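Local atomic coordinates of xylanase and alpha-amylase inhibitor protein (Scadoxus multiflorus, PDB entry 3MU7), a protein that probably inhibits xylanase and alpha-amylase, and has a TIM-barrel fold of the glycosyl hydrolase family 18 type. Residues Y133-R144 against T167-D175. Sequence-based numbering, arbitrary orientation.
Sequences YQLLANILSSFR and TVINSATFD
Y133 meets V168 through its CB, 4.0 Å from V168 CG2, where helix 133-144 of this TIM barrel packs against the short helix 166-170. Q134 and V168 bring the two helices closest, their CA atoms 5.1 Å apart, and their side chains run past each other in opposite senses. With CG anti to the backbone N (chi1 178°) and a bend at chi2, Q134 carries its amide alongside the short helix, OE1 3.2 Å from V168 CA and NE2 3.3 Å from S171 CB. The methyl CB of A137 touches V168 CG1 at 3.8 Å and also meets T173 CG2. A water donating to both N138 OD1 and S171 OG links the two segments. Beyond S141, whose CB rests near T173 OG1, R144 reaches across: NH1 and NH2 both grip T173 O, each at 2.9 Å and in the guanidinium plane, NH1 nearly along the C=O axis and NH2 on a lone pair (133°). NH1 also forms a salt bridge to D175 OD2 at 2.8 Å, bent and weak as a hydrogen bond, the two planes 77° apart. D175 OD2 also accepts from L152 N. An alanine in place of R144 would probably leave T173 O without these two donors and D175 without its cationic mate. Methyl contacts thus give way to charged and carbonyl bonds at R144, tying the helix to the chain entering strand 176-180.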
# COMPACT_ATOMS: atom_id res chain seq x y z
N TYR A 133 11.69 -4.85 11.45
CA TYR A 133 10.68 -3.92 10.93
C TYR A 133 10.05 -3.03 12.01
O TYR A 133 9.67 -1.89 11.72
CB TYR A 133 9.62 -4.64 10.10
CG TYR A 133 10.18 -5.14 8.79
CD1 TYR A 133 10.44 -6.49 8.59
CD2 TYR A 133 10.48 -4.24 7.76
CE1 TYR A 133 10.99 -6.94 7.39
CE2 TYR A 133 11.03 -4.68 6.57
CZ TYR A 133 11.27 -6.02 6.39
OH TYR A 133 11.81 -6.44 5.19
N GLN A 134 9.97 -3.52 13.25
CA GLN A 134 9.52 -2.67 14.35
C GLN A 134 10.47 -1.49 14.55
O GLN A 134 10.02 -0.35 14.68
CB GLN A 134 9.34 -3.47 15.64
CG GLN A 134 8.92 -2.63 16.85
CD GLN A 134 7.50 -2.09 16.77
OE1 GLN A 134 6.74 -2.40 15.86
NE2 GLN A 134 7.14 -1.27 17.74
N LEU A 135 11.78 -1.74 14.56
CA LEU A 135 12.75 -0.66 14.67
C LEU A 135 12.67 0.31 13.48
O LEU A 135 12.74 1.52 13.67
CB LEU A 135 14.17 -1.21 14.82
CG LEU A 135 15.31 -0.18 14.96
CD1 LEU A 135 15.11 0.75 16.16
CD2 LEU A 135 16.65 -0.88 15.05
N LEU A 136 12.51 -0.22 12.27
CA LEU A 136 12.33 0.63 11.10
C LEU A 136 11.13 1.56 11.29
O LEU A 136 11.23 2.77 11.08
CB LEU A 136 12.14 -0.21 9.84
CG LEU A 136 11.80 0.57 8.57
CD1 LEU A 136 12.95 1.49 8.15
CD2 LEU A 136 11.46 -0.38 7.45
N ALA A 137 9.99 0.99 11.70
CA ALA A 137 8.81 1.79 11.96
C ALA A 137 9.05 2.80 13.08
O ALA A 137 8.61 3.94 12.99
CB ALA A 137 7.62 0.90 12.29
N ASN A 138 9.76 2.39 14.13
CA ASN A 138 10.07 3.30 15.24
C ASN A 138 10.86 4.51 14.78
O ASN A 138 10.59 5.64 15.19
CB ASN A 138 10.85 2.59 16.35
CG ASN A 138 10.00 1.66 17.17
OD1 ASN A 138 8.77 1.70 17.14
ND2 ASN A 138 10.66 0.82 17.93
N ILE A 139 11.86 4.28 13.93
CA ILE A 139 12.70 5.38 13.47
C ILE A 139 11.93 6.29 12.50
O ILE A 139 11.97 7.51 12.63
CB ILE A 139 14.03 4.88 12.87
CG1 ILE A 139 14.80 4.05 13.91
CG2 ILE A 139 14.87 6.06 12.39
CD1 ILE A 139 16.03 3.36 13.36
N LEU A 140 11.20 5.70 11.56
CA LEU A 140 10.36 6.50 10.68
C LEU A 140 9.31 7.30 11.46
O LEU A 140 9.08 8.47 11.18
CB LEU A 140 9.68 5.64 9.62
CG LEU A 140 10.60 5.08 8.53
CD1 LEU A 140 9.84 4.05 7.71
CD2 LEU A 140 11.15 6.17 7.63
N SER A 141 8.70 6.66 12.46
CA SER A 141 7.71 7.33 13.29
C SER A 141 8.33 8.48 14.08
O SER A 141 7.71 9.53 14.22
CB SER A 141 7.02 6.32 14.20
OG SER A 141 6.02 6.94 14.99
N SER A 142 9.55 8.29 14.56
CA SER A 142 10.31 9.38 15.18
C SER A 142 10.46 10.56 14.23
O SER A 142 10.28 11.71 14.62
CB SER A 142 11.69 8.88 15.63
OG SER A 142 12.44 9.92 16.23
N PHE A 143 10.79 10.27 12.97
CA PHE A 143 10.90 11.31 11.94
C PHE A 143 9.56 12.01 11.68
O PHE A 143 9.54 13.22 11.42
CB PHE A 143 11.44 10.73 10.63
CG PHE A 143 12.87 10.22 10.72
CD1 PHE A 143 13.76 10.72 11.66
CD2 PHE A 143 13.32 9.26 9.82
CE1 PHE A 143 15.07 10.25 11.72
CE2 PHE A 143 14.62 8.79 9.87
CZ PHE A 143 15.50 9.28 10.82
N ARG A 144 8.47 11.26 11.74
CA ARG A 144 7.10 11.77 11.60
C ARG A 144 6.81 12.87 12.64
O ARG A 144 6.00 13.78 12.40
CB ARG A 144 6.11 10.59 11.75
CG ARG A 144 4.62 10.84 11.48
CD ARG A 144 3.85 9.52 11.24
NE ARG A 144 3.93 8.57 12.37
CZ ARG A 144 3.29 7.40 12.44
NH1 ARG A 144 2.50 6.99 11.45
NH2 ARG A 144 3.44 6.63 13.51
N THR A 167 3.36 -7.94 14.69
CA THR A 167 3.93 -7.26 15.85
C THR A 167 4.06 -5.75 15.62
O THR A 167 3.80 -4.96 16.52
CB THR A 167 5.30 -7.84 16.25
OG1 THR A 167 6.21 -7.74 15.15
CG2 THR A 167 5.15 -9.29 16.66
N VAL A 168 4.41 -5.36 14.41
CA VAL A 168 4.55 -3.93 14.13
C VAL A 168 3.16 -3.25 14.08
O VAL A 168 2.99 -2.20 14.58
CB VAL A 168 5.30 -3.72 12.80
CG1 VAL A 168 5.50 -2.24 12.63
CG2 VAL A 168 6.60 -4.51 12.79
N ILE A 169 2.17 -3.96 13.54
CA ILE A 169 0.80 -3.44 13.57
C ILE A 169 0.33 -3.25 15.01
O ILE A 169 -0.30 -2.25 15.34
CB ILE A 169 -0.18 -4.33 12.75
CG1 ILE A 169 0.17 -4.26 11.26
CG2 ILE A 169 -1.63 -3.93 13.00
CD1 ILE A 169 -0.50 -5.34 10.41
N ASN A 170 0.70 -4.19 15.89
CA ASN A 170 0.33 -4.12 17.31
C ASN A 170 0.88 -2.90 18.05
O ASN A 170 0.38 -2.56 19.13
CB ASN A 170 0.82 -5.38 18.05
CG ASN A 170 -0.01 -6.61 17.78
OD1 ASN A 170 0.41 -7.72 18.11
ND2 ASN A 170 -1.19 -6.44 17.22
N SER A 171 1.92 -2.27 17.51
CA SER A 171 2.48 -1.07 18.13
C SER A 171 1.63 0.18 17.90
O SER A 171 1.91 1.23 18.46
CB SER A 171 3.90 -0.81 17.63
OG SER A 171 3.89 -0.27 16.32
N ALA A 172 0.60 0.05 17.05
CA ALA A 172 -0.34 1.14 16.70
C ALA A 172 0.29 2.21 15.81
O ALA A 172 -0.26 3.30 15.66
CB ALA A 172 -0.99 1.76 17.95
N THR A 173 1.42 1.90 15.20
CA THR A 173 2.20 2.88 14.45
C THR A 173 1.59 3.26 13.09
O THR A 173 1.85 4.35 12.59
CB THR A 173 3.67 2.40 14.29
OG1 THR A 173 4.53 3.49 13.90
CG2 THR A 173 3.78 1.25 13.30
N PHE A 174 0.78 2.38 12.50
CA PHE A 174 0.26 2.63 11.15
C PHE A 174 -0.98 3.50 11.15
O PHE A 174 -1.94 3.25 11.90
CB PHE A 174 0.01 1.33 10.39
CG PHE A 174 1.25 0.52 10.19
CD1 PHE A 174 1.44 -0.68 10.87
CD2 PHE A 174 2.26 0.96 9.33
CE1 PHE A 174 2.60 -1.42 10.70
CE2 PHE A 174 3.42 0.23 9.15
CZ PHE A 174 3.59 -0.97 9.83
N ASP A 175 -0.97 4.51 10.29
CA ASP A 175 -2.12 5.37 10.07
C ASP A 175 -3.26 4.62 9.41
O ASP A 175 -4.43 4.92 9.65
CB ASP A 175 -1.71 6.56 9.22
CG ASP A 175 -0.67 7.41 9.89
OD1 ASP A 175 -1.03 8.10 10.87
OD2 ASP A 175 0.50 7.36 9.49
O HOH W 1 6.10 1.61 16.44